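Local atomic coordinates of dermonecrotic toxin (Pasteurella multocida, PDB entry 2EBF), a protein that acts as a potent mitogen and bone-resorbing toxin associated with progressive atrophic rhinitis of pigs, represented here by its C-terminal region. Residues A[330-341]-A[513-523]; A[174-184]-A[318-327]. All blocks are in the same frame, centred on the assembly; numbering follows the deposited sequence.

Contact 1. Residues A[330-341]-A[513-523]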
loop_
_atom_site.group_PDB
_atom_site.type_symbol
_atom_site.label_atom_id
_atom_site.label_comp_id
_atom_site.label_asym_id
_atom_site.label_seq_id
_atom_site.Cartn_x
_atom_site.Cartn_y
_atom_site.Cartn_z
ATOM N N MET A 330 -0.351 -1.174 -5.630
ATOM C CA MET A 330 -0.754 -2.529 -6.010
ATOM C C MET A 330 -2.266 -2.609 -6.204
ATOM O O MET A 330 -2.757 -3.151 -7.196
ATOM C CB MET A 330 -0.300 -3.525 -4.944
ATOM C CG MET A 330 1.200 -3.693 -4.899
ATOM S SD MET A 330 1.808 -4.591 -3.465
ATOM C CE MET A 330 0.883 -6.122 -3.585
ATOM N N LEU A 331 -3.003 -2.023 -5.267
ATOM C CA LEU A 331 -4.465 -1.988 -5.342
ATOM C C LEU A 331 -4.943 -1.302 -6.619
ATOM O O LEU A 331 -5.906 -1.743 -7.250
ATOM C CB LEU A 331 -5.038 -1.259 -4.122
ATOM C CG LEU A 331 -6.560 -1.133 -4.041
ATOM C CD1 LEU A 331 -7.175 -2.532 -3.910
ATOM C CD2 LEU A 331 -6.960 -0.249 -2.873
ATOM N N LEU A 332 -4.267 -0.217 -6.988
ATOM C CA LEU A 332 -4.618 0.536 -8.186
ATOM C C LEU A 332 -4.490 -0.301 -9.458
ATOM O O LEU A 332 -5.168 -0.017 -10.438
ATOM C CB LEU A 332 -3.756 1.801 -8.286
ATOM C CG LEU A 332 -3.930 2.797 -9.437
ATOM C CD1 LEU A 332 -5.012 3.842 -9.138
ATOM C CD2 LEU A 332 -2.593 3.477 -9.679
ATOM N N THR A 333 -3.634 -1.328 -9.451
ATOM C CA THR A 333 -3.470 -2.172 -10.637
ATOM C C THR A 333 -4.541 -3.265 -10.756
ATOM O O THR A 333 -4.715 -3.866 -11.835
ATOM C CB THR A 333 -2.094 -2.875 -10.673
ATOM O OG1 THR A 333 -2.024 -3.844 -9.623
ATOM C CG2 THR A 333 -0.946 -1.873 -10.539
ATOM N N GLU A 334 -5.225 -3.554 -9.647
ATOM C CA GLU A 334 -6.160 -4.679 -9.582
ATOM C C GLU A 334 -7.321 -4.523 -10.549
ATOM O O GLU A 334 -8.014 -3.506 -10.553
ATOM C CB GLU A 334 -6.697 -4.880 -8.160
ATOM C CG GLU A 334 -5.721 -5.568 -7.239
ATOM C CD GLU A 334 -6.279 -5.822 -5.839
ATOM O OE1 GLU A 334 -5.476 -6.244 -4.977
ATOM O OE2 GLU A 334 -7.500 -5.611 -5.603
ATOM N N SER A 335 -7.521 -5.549 -11.372
ATOM C CA SER A 335 -8.608 -5.556 -12.345
ATOM C C SER A 335 -8.641 -4.279 -13.200
ATOM O O SER A 335 -9.722 -3.774 -13.536
ATOM C CB SER A 335 -9.960 -5.780 -11.641
ATOM O OG SER A 335 -10.037 -7.106 -11.120
ATOM N N PHE A 336 -7.471 -3.732 -13.535
ATOM C CA PHE A 336 -7.461 -2.606 -14.469
ATOM C C PHE A 336 -7.928 -3.157 -15.800
ATOM O O PHE A 336 -7.430 -4.183 -16.252
ATOM C CB PHE A 336 -6.083 -1.946 -14.614
ATOM C CG PHE A 336 -6.084 -0.782 -15.573
ATOM C CD1 PHE A 336 -6.488 0.483 -15.146
ATOM C CD2 PHE A 336 -5.727 -0.954 -16.904
ATOM C CE1 PHE A 336 -6.518 1.562 -16.032
ATOM C CE2 PHE A 336 -5.747 0.116 -17.805
ATOM C CZ PHE A 336 -6.146 1.380 -17.366
ATOM N N ASP A 337 -8.909 -2.494 -16.409
ATOM C CA ASP A 337 -9.426 -2.929 -17.698
ATOM C C ASP A 337 -8.721 -2.155 -18.814
ATOM O O ASP A 337 -8.889 -0.941 -18.936
ATOM C CB ASP A 337 -10.947 -2.727 -17.757
ATOM C CG ASP A 337 -11.575 -3.266 -19.034
ATOM O OD1 ASP A 337 -10.924 -4.021 -19.786
ATOM O OD2 ASP A 337 -12.757 -2.954 -19.272
ATOM N N TYR A 338 -7.927 -2.874 -19.606
ATOM C CA TYR A 338 -7.224 -2.302 -20.755
ATOM C C TYR A 338 -8.110 -2.163 -21.991
ATOM O O TYR A 338 -7.694 -1.580 -22.994
ATOM C CB TYR A 338 -6.052 -3.184 -21.147
ATOM C CG TYR A 338 -4.797 -3.015 -20.338
ATOM C CD1 TYR A 338 -4.572 -3.789 -19.206
ATOM C CD2 TYR A 338 -3.806 -2.119 -20.739
ATOM C CE1 TYR A 338 -3.387 -3.665 -18.469
ATOM C CE2 TYR A 338 -2.619 -1.987 -20.015
ATOM C CZ TYR A 338 -2.421 -2.758 -18.886
ATOM O OH TYR A 338 -1.251 -2.634 -18.175
ATOM N N THR A 339 -9.321 -2.715 -21.928
ATOM C CA THR A 339 -10.242 -2.691 -23.072
ATOM C C THR A 339 -10.531 -1.284 -23.647
ATOM O O THR A 339 -10.403 -1.080 -24.858
ATOM C CB THR A 339 -11.535 -3.511 -22.761
ATOM O OG1 THR A 339 -11.208 -4.902 -22.814
ATOM C CG2 THR A 339 -12.632 -3.234 -23.783
ATOM N N PRO A 340 -10.928 -0.312 -22.800
ATOM C CA PRO A 340 -11.189 1.010 -23.360
ATOM C C PRO A 340 -9.980 1.620 -24.072
ATOM O O PRO A 340 -10.132 2.176 -25.164
ATOM C CB PRO A 340 -11.576 1.849 -22.135
ATOM C CG PRO A 340 -12.044 0.848 -21.137
ATOM C CD PRO A 340 -11.201 -0.355 -21.352
ATOM N N TRP A 341 -8.794 1.492 -23.479
ATOM C CA TRP A 341 -7.588 2.090 -24.060
ATOM C C TRP A 341 -7.179 1.397 -25.362
ATOM O O TRP A 341 -6.877 2.062 -26.364
ATOM C CB TRP A 341 -6.432 2.094 -23.050
ATOM C CG TRP A 341 -5.241 2.933 -23.492
ATOM C CD1 TRP A 341 -5.015 4.267 -23.220
ATOM C CD2 TRP A 341 -4.129 2.493 -24.272
ATOM N NE1 TRP A 341 -3.834 4.670 -23.786
ATOM C CE2 TRP A 341 -3.267 3.602 -24.435
ATOM C CE3 TRP A 341 -3.769 1.260 -24.849
ATOM C CZ2 TRP A 341 -2.074 3.520 -25.162
ATOM C CZ3 TRP A 341 -2.595 1.181 -25.566
ATOM C CH2 TRP A 341 -1.751 2.306 -25.716
ATOM N N THR A 513 2.420 -6.556 -9.845
ATOM C CA THR A 513 2.313 -7.635 -8.839
ATOM C C THR A 513 1.215 -8.620 -9.213
ATOM O O THR A 513 0.054 -8.419 -8.880
ATOM C CB THR A 513 2.064 -7.051 -7.426
ATOM O OG1 THR A 513 1.010 -6.085 -7.500
ATOM C CG2 THR A 513 3.320 -6.371 -6.880
ATOM N N GLY A 514 1.580 -9.689 -9.918
ATOM C CA GLY A 514 0.603 -10.690 -10.347
ATOM C C GLY A 514 -0.169 -10.268 -11.584
ATOM O O GLY A 514 -1.075 -10.976 -12.033
ATOM N N ARG A 515 0.204 -9.117 -12.147
ATOM C CA ARG A 515 -0.502 -8.534 -13.288
ATOM C C ARG A 515 0.285 -7.320 -13.787
ATOM O O ARG A 515 1.267 -6.931 -13.173
ATOM C CB ARG A 515 -1.920 -8.115 -12.886
ATOM C CG ARG A 515 -1.957 -6.876 -11.988
ATOM C CD ARG A 515 -3.337 -6.605 -11.428
ATOM N NE ARG A 515 -3.739 -7.651 -10.494
ATOM C CZ ARG A 515 -3.383 -7.691 -9.212
ATOM N NH1 ARG A 515 -2.616 -6.732 -8.692
ATOM N NH2 ARG A 515 -3.797 -8.695 -8.446
ATOM N N PRO A 516 -0.117 -6.737 -14.924
ATOM C CA PRO A 516 0.630 -5.564 -15.362
ATOM C C PRO A 516 0.391 -4.325 -14.499
ATOM O O PRO A 516 -0.673 -4.170 -13.890
ATOM C CB PRO A 516 0.121 -5.331 -16.798
ATOM C CG PRO A 516 -0.619 -6.624 -17.186
ATOM C CD PRO A 516 -1.177 -7.114 -15.880
ATOM N N MET A 517 1.401 -3.462 -14.450
ATOM C CA MET A 517 1.221 -2.089 -13.984
ATOM C C MET A 517 0.990 -1.189 -15.210
ATOM O O MET A 517 1.910 -0.976 -15.995
ATOM C CB MET A 517 2.462 -1.628 -13.222
ATOM C CG MET A 517 2.494 -0.148 -12.881
ATOM S SD MET A 517 1.152 0.255 -11.757
ATOM C CE MET A 517 1.541 1.963 -11.398
ATOM N N PRO A 518 -0.236 -0.669 -15.380
ATOM C CA PRO A 518 -0.517 0.171 -16.542
ATOM C C PRO A 518 0.302 1.447 -16.449
ATOM O O PRO A 518 0.718 1.825 -15.352
ATOM C CB PRO A 518 -2.014 0.487 -16.405
ATOM C CG PRO A 518 -2.544 -0.543 -15.449
ATOM C CD PRO A 518 -1.417 -0.816 -14.515
ATOM N N GLY A 519 0.537 2.097 -17.586
ATOM C CA GLY A 519 1.327 3.316 -17.603
ATOM C C GLY A 519 0.464 4.540 -17.386
ATOM O O GLY A 519 -0.769 4.436 -17.314
ATOM N N LEU A 520 1.096 5.704 -17.309
ATOM C CA LEU A 520 0.367 6.971 -17.123
ATOM C C LEU A 520 -0.688 7.133 -18.197
ATOM O O LEU A 520 -1.780 7.653 -17.962
ATOM C CB LEU A 520 1.320 8.160 -17.246
ATOM C CG LEU A 520 2.272 8.570 -16.137
ATOM C CD1 LEU A 520 3.473 9.258 -16.769
ATOM C CD2 LEU A 520 1.579 9.498 -15.128
ATOM N N VAL A 521 -0.328 6.666 -19.387
ATOM C CA VAL A 521 -1.065 6.898 -20.605
ATOM C C VAL A 521 -2.338 6.046 -20.616
ATOM O O VAL A 521 -3.414 6.515 -21.009
ATOM C CB VAL A 521 -0.057 6.682 -21.764
ATOM C CG1 VAL A 521 -0.505 5.730 -22.837
ATOM C CG2 VAL A 521 0.482 7.992 -22.247
ATOM N N GLN A 522 -2.226 4.812 -20.124
ATOM C CA GLN A 522 -3.410 3.965 -19.932
ATOM C C GLN A 522 -4.348 4.531 -18.879
ATOM O O GLN A 522 -5.555 4.628 -19.110
ATOM C CB GLN A 522 -3.010 2.531 -19.595
ATOM C CG GLN A 522 -2.449 1.784 -20.780
ATOM C CD GLN A 522 -1.042 2.208 -21.132
ATOM O OE1 GLN A 522 -0.211 2.421 -20.252
ATOM N NE2 GLN A 522 -0.757 2.308 -22.428
ATOM N N TYR A 523 -3.808 4.901 -17.722
ATOM C CA TYR A 523 -4.646 5.488 -16.683
ATOM C C TYR A 523 -5.291 6.793 -17.119
ATOM O O TYR A 523 -6.436 7.045 -16.771
ATOM C CB TYR A 523 -3.876 5.688 -15.383
ATOM C CG TYR A 523 -3.719 4.433 -14.557
ATOM C CD1 TYR A 523 -4.799 3.898 -13.839
ATOM C CD2 TYR A 523 -2.488 3.796 -14.466
ATOM C CE1 TYR A 523 -4.652 2.743 -13.065
ATOM C CE2 TYR A 523 -2.329 2.644 -13.687
ATOM C CZ TYR A 523 -3.410 2.127 -12.992
ATOM O OH TYR A 523 -3.246 0.988 -12.228
HETATM O O HOH W 1 -3.334 -4.310 -14.048
HETATM O O HOH W 2 0.975 -4.289 -9.333
HETATM O O HOH W 3 -4.444 -8.607 -5.451
#
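T333 meets R515, M517 and Y523 at the type II beta turn T333 to F336, where helix 312-333 gives way to a loop that packs on strand 516-517 and helix 520-524; the contact illustrates how the far part of a helix is fastened to a distant segment within the C2 part of the toxin. T333 OG1, held between the backbone N and the carbonyl carbon (chi1 68°), is gripped by three bonds: it accepts from R515 NH1 (3.1 Å), near the guanidinium plane, and from a water that also binds T513 N, and donates to M330 O. Its methyl CG2 packs tightly on M517 SD, 3.2 Å away. Y523 reaches in from the other helix: its OH makes a weak bond to L332 O (2.8 Å), while its ring meets that of F336 obliquely, planes 58° apart. P518 CG lies over a face of F336. Q522 stretches across the face of W341, with CG 4.0 Å from the centroid of the five-membered ring and NE2 over the six-membered ring. W341 NE1 and Q522 NE2 bond to I526 O and N508 OD1. Q522 OE1 accepts from G519 N, the N-cap of its helix, at 2.8 Å.

Contact 2. Residues A[174-184]-A[318-327]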
loop_
_atom_site.group_PDB
_atom_site.type_symbol
_atom_site.label_atom_id
_atom_site.label_comp_id
_atom_site.label_asym_id
_atom_site.label_seq_id
_atom_site.Cartn_x
_atom_site.Cartn_y
_atom_site.Cartn_z
ATOM N N LEU A 174 3.970 -7.743 -0.955
ATOM C CA LEU A 174 4.419 -6.661 -0.055
ATOM C C LEU A 174 5.678 -7.095 0.719
ATOM O O LEU A 174 6.569 -6.280 0.984
ATOM C CB LEU A 174 3.297 -6.168 0.867
ATOM C CG LEU A 174 2.286 -5.201 0.223
ATOM C CD1 LEU A 174 0.926 -5.234 0.923
ATOM C CD2 LEU A 174 2.821 -3.764 0.166
ATOM N N ILE A 175 5.765 -8.389 1.040
ATOM C CA ILE A 175 6.997 -8.951 1.606
ATOM C C ILE A 175 8.146 -8.851 0.595
ATOM O O ILE A 175 9.245 -8.443 0.958
ATOM C CB ILE A 175 6.810 -10.421 2.087
ATOM C CG1 ILE A 175 5.943 -10.459 3.352
ATOM C CG2 ILE A 175 8.173 -11.120 2.304
ATOM C CD1 ILE A 175 5.424 -11.879 3.719
ATOM N N ARG A 176 7.890 -9.205 -0.666
ATOM C CA ARG A 176 8.934 -9.113 -1.696
ATOM C C ARG A 176 9.460 -7.679 -1.834
ATOM O O ARG A 176 10.674 -7.464 -1.931
ATOM C CB ARG A 176 8.435 -9.642 -3.043
ATOM C CG ARG A 176 7.990 -11.090 -3.002
ATOM C CD ARG A 176 7.651 -11.576 -4.397
ATOM N NE ARG A 176 7.561 -13.031 -4.480
ATOM C CZ ARG A 176 6.425 -13.720 -4.558
ATOM N NH1 ARG A 176 5.250 -13.102 -4.568
ATOM N NH2 ARG A 176 6.476 -15.044 -4.648
ATOM N N PHE A 177 8.543 -6.710 -1.835
ATOM C CA PHE A 177 8.913 -5.288 -1.827
ATOM C C PHE A 177 9.811 -4.941 -0.638
ATOM O O PHE A 177 10.851 -4.307 -0.814
ATOM C CB PHE A 177 7.654 -4.404 -1.829
ATOM C CG PHE A 177 7.925 -2.938 -1.526
ATOM C CD1 PHE A 177 8.633 -2.149 -2.422
ATOM C CD2 PHE A 177 7.460 -2.366 -0.345
ATOM C CE1 PHE A 177 8.892 -0.807 -2.149
ATOM C CE2 PHE A 177 7.696 -1.022 -0.062
ATOM C CZ PHE A 177 8.416 -0.241 -0.966
ATOM N N ALA A 178 9.399 -5.362 0.565
ATOM C CA ALA A 178 10.129 -5.049 1.799
ATOM C C ALA A 178 11.543 -5.608 1.756
ATOM O O ALA A 178 12.495 -4.927 2.133
ATOM C CB ALA A 178 9.388 -5.593 3.020
ATOM N N LEU A 179 11.670 -6.840 1.262
ATOM C CA LEU A 179 12.956 -7.549 1.239
ATOM C C LEU A 179 14.002 -6.916 0.323
ATOM O O LEU A 179 15.208 -7.017 0.573
ATOM C CB LEU A 179 12.750 -9.015 0.833
ATOM C CG LEU A 179 12.048 -9.953 1.821
ATOM C CD1 LEU A 179 11.884 -11.336 1.183
ATOM C CD2 LEU A 179 12.814 -10.060 3.129
ATOM N N GLN A 180 13.542 -6.284 -0.748
ATOM C CA GLN A 180 14.441 -5.630 -1.694
ATOM C C GLN A 180 14.667 -4.151 -1.379
ATOM O O GLN A 180 15.652 -3.571 -1.816
ATOM C CB GLN A 180 13.949 -5.824 -3.144
ATOM C CG GLN A 180 12.601 -5.160 -3.483
ATOM C CD GLN A 180 12.715 -3.663 -3.742
ATOM O OE1 GLN A 180 13.601 -3.210 -4.491
ATOM N NE2 GLN A 180 11.825 -2.882 -3.124
ATOM N N ASP A 181 13.756 -3.541 -0.630
ATOM C CA ASP A 181 13.841 -2.111 -0.352
ATOM C C ASP A 181 15.097 -1.729 0.450
ATOM O O ASP A 181 15.371 -2.312 1.494
ATOM C CB ASP A 181 12.565 -1.637 0.337
ATOM C CG ASP A 181 12.544 -0.147 0.555
ATOM O OD1 ASP A 181 13.108 0.293 1.571
ATOM O OD2 ASP A 181 11.953 0.583 -0.274
ATOM N N THR A 182 15.860 -0.755 -0.049
ATOM C CA THR A 182 17.151 -0.399 0.576
ATOM C C THR A 182 17.037 0.204 1.980
ATOM O O THR A 182 18.041 0.305 2.699
ATOM C CB THR A 182 18.016 0.530 -0.311
ATOM O OG1 THR A 182 17.380 1.806 -0.451
ATOM C CG2 THR A 182 18.242 -0.091 -1.690
ATOM N N VAL A 183 15.824 0.598 2.367
ATOM C CA VAL A 183 15.585 1.111 3.710
ATOM C C VAL A 183 15.005 0.003 4.590
ATOM O O VAL A 183 15.605 -0.371 5.597
ATOM C CB VAL A 183 14.681 2.362 3.695
ATOM C CG1 VAL A 183 14.278 2.774 5.112
ATOM C CG2 VAL A 183 15.386 3.512 2.967
ATOM N N ILE A 184 13.859 -0.539 4.185
ATOM C CA ILE A 184 13.133 -1.513 5.006
ATOM C C ILE A 184 13.994 -2.731 5.347
ATOM O O ILE A 184 13.943 -3.237 6.474
ATOM C CB ILE A 184 11.813 -1.989 4.319
ATOM C CG1 ILE A 184 10.924 -0.805 3.924
ATOM C CG2 ILE A 184 11.043 -2.960 5.231
ATOM C CD1 ILE A 184 9.763 -1.182 2.986
ATOM N N LEU A 318 9.527 6.310 7.216
ATOM C CA LEU A 318 9.799 5.944 5.841
ATOM C C LEU A 318 9.362 4.502 5.574
ATOM O O LEU A 318 8.740 4.219 4.558
ATOM C CB LEU A 318 11.290 6.099 5.583
ATOM C CG LEU A 318 11.822 6.532 4.217
ATOM C CD1 LEU A 318 11.100 7.763 3.655
ATOM C CD2 LEU A 318 13.314 6.801 4.364
ATOM N N VAL A 319 9.681 3.600 6.498
ATOM C CA VAL A 319 9.277 2.192 6.379
ATOM C C VAL A 319 7.762 2.026 6.241
ATOM O O VAL A 319 7.286 1.331 5.338
ATOM C CB VAL A 319 9.789 1.351 7.584
ATOM C CG1 VAL A 319 9.072 0.003 7.654
ATOM C CG2 VAL A 319 11.288 1.157 7.498
ATOM N N SER A 320 7.011 2.650 7.145
ATOM C CA SER A 320 5.567 2.487 7.161
ATOM C C SER A 320 4.855 3.265 6.052
ATOM O O SER A 320 3.864 2.789 5.505
ATOM C CB SER A 320 4.995 2.825 8.539
ATOM O OG SER A 320 5.235 4.165 8.864
ATOM N N ASP A 321 5.367 4.446 5.703
ATOM C CA ASP A 321 4.840 5.179 4.546
ATOM C C ASP A 321 5.030 4.417 3.239
ATOM O O ASP A 321 4.123 4.365 2.418
ATOM C CB ASP A 321 5.475 6.569 4.429
ATOM C CG ASP A 321 4.953 7.537 5.478
ATOM O OD1 ASP A 321 4.053 7.151 6.252
ATOM O OD2 ASP A 321 5.437 8.691 5.534
ATOM N N ARG A 322 6.215 3.847 3.043
ATOM C CA ARG A 322 6.516 3.118 1.809
ATOM C C ARG A 322 5.618 1.891 1.669
ATOM O O ARG A 322 5.118 1.601 0.587
ATOM C CB ARG A 322 7.980 2.692 1.747
ATOM C CG ARG A 322 8.963 3.845 1.810
ATOM C CD ARG A 322 9.700 4.086 0.531
ATOM N NE ARG A 322 10.962 3.364 0.478
ATOM C CZ ARG A 322 12.179 3.904 0.402
ATOM N NH1 ARG A 322 12.378 5.220 0.382
ATOM N NH2 ARG A 322 13.222 3.094 0.354
ATOM N N LEU A 323 5.407 1.168 2.760
ATOM C CA LEU A 323 4.529 -0.002 2.685
ATOM C C LEU A 323 3.090 0.386 2.374
ATOM O O LEU A 323 2.430 -0.259 1.563
ATOM C CB LEU A 323 4.608 -0.831 3.968
ATOM C CG LEU A 323 5.938 -1.568 4.106
ATOM C CD1 LEU A 323 6.171 -1.905 5.554
ATOM C CD2 LEU A 323 5.940 -2.832 3.203
ATOM N N SER A 324 2.606 1.443 3.019
ATOM C CA SER A 324 1.265 1.939 2.749
ATOM C C SER A 324 1.121 2.442 1.320
ATOM O O SER A 324 0.083 2.248 0.713
ATOM C CB SER A 324 0.897 3.080 3.708
ATOM O OG SER A 324 0.925 2.625 5.056
ATOM N N LEU A 325 2.134 3.120 0.793
ATOM C CA LEU A 325 2.042 3.638 -0.576
ATOM C C LEU A 325 2.081 2.522 -1.609
ATOM O O LEU A 325 1.325 2.551 -2.581
ATOM C CB LEU A 325 3.128 4.682 -0.865
ATOM C CG LEU A 325 2.981 6.003 -0.095
ATOM C CD1 LEU A 325 4.194 6.901 -0.323
ATOM C CD2 LEU A 325 1.696 6.738 -0.471
ATOM N N MET A 326 2.959 1.547 -1.384
ATOM C CA MET A 326 3.056 0.359 -2.249
ATOM C C MET A 326 1.743 -0.408 -2.317
ATOM O O MET A 326 1.312 -0.836 -3.390
ATOM C CB MET A 326 4.179 -0.557 -1.766
ATOM C CG MET A 326 4.500 -1.723 -2.720
ATOM S SD MET A 326 4.949 -1.129 -4.366
ATOM C CE MET A 326 5.668 -2.641 -5.032
ATOM N N GLU A 327 1.128 -0.626 -1.162
ATOM C CA GLU A 327 -0.168 -1.269 -1.099
ATOM C C GLU A 327 -1.197 -0.527 -1.966
ATOM O O GLU A 327 -1.953 -1.160 -2.688
ATOM C CB GLU A 327 -0.634 -1.351 0.357
ATOM C CG GLU A 327 -1.934 -2.089 0.554
ATOM C CD GLU A 327 -2.363 -2.106 2.004
ATOM O OE1 GLU A 327 -2.327 -1.042 2.653
ATOM O OE2 GLU A 327 -2.743 -3.185 2.483
HETATM O O HOH W 4 15.425 3.596 -1.252
#
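D181 and R322 supply the charged part of this helix-helix contact, and the grip is side-on: NE and NH2 of R322 both bond D181 OD2, at 3.0 and 2.9 Å, on its syn side and near the guanidinium plane. The carboxylate is turned 62° from the guanidinium plane. R322 NH2 also makes a weak bond to OD1, whose firmer partners are the backbone nitrogens of V183 and I184. NH1 of the same arginine forms a second salt bridge with D464, so the buried guanidinium is balanced by two carboxylates, D181 and D464. A water joins R322 NH2 to T182 OG1.

Backbone bonds fix the acid itself. D181 OD1 accepts I184 N at 2.8 Å and V183 N as well, the former on its anti side and the latter from above the carboxylate plane.

The aromatic contribution comes from F177, where a chi1 of 168° swings the ring away from its own backbone N and toward helix 312-333. M326 lies over one face, with CG 4.0 Å from the ring centroid and SD at 4.5 Å, a Met-aromatic contact, while L323 CD2 sits at the ring edge.

Apolar branches do the rest. L174 CD2 reaches M326 CG (3.9 Å), and I184 CD1 touches L323 CG. V183 CG1 and I184 CG1 both approach V319 CG2. F154 of helix 151-164 covers L174 and L323.

Helix 171-180, last of the seven helices that open this fragment, thus lies against helix 312-333 with a 140° angle between the two segments and axes 10.6 Å apart. Where the chain leaves the first helix, the carboxylate that holds R322 through OD2 uses OD1 to tie the exit to helix 312-333, forming an Asx turn with V183 N and an Asx motif with I184 N.

In the fold
Helix 312-333 serves both contacts in series: its middle packs on 174-184 in contact 2, and its last turn and the loop beyond it meet 513-523 in contact 1. The two centres lie 21 Å apart, yet the contacts touch, for M330 SD sits 3.8 Å from L174 CG. Helix 473-490 backs both, through L477, which touches both M517 and M326. In contact 2 the V319 side chain is about 11 Å from a bound glucose. Neither contact includes residues of the phosphonate pocket at G624 to S628, which belongs to the C3 part of the chain.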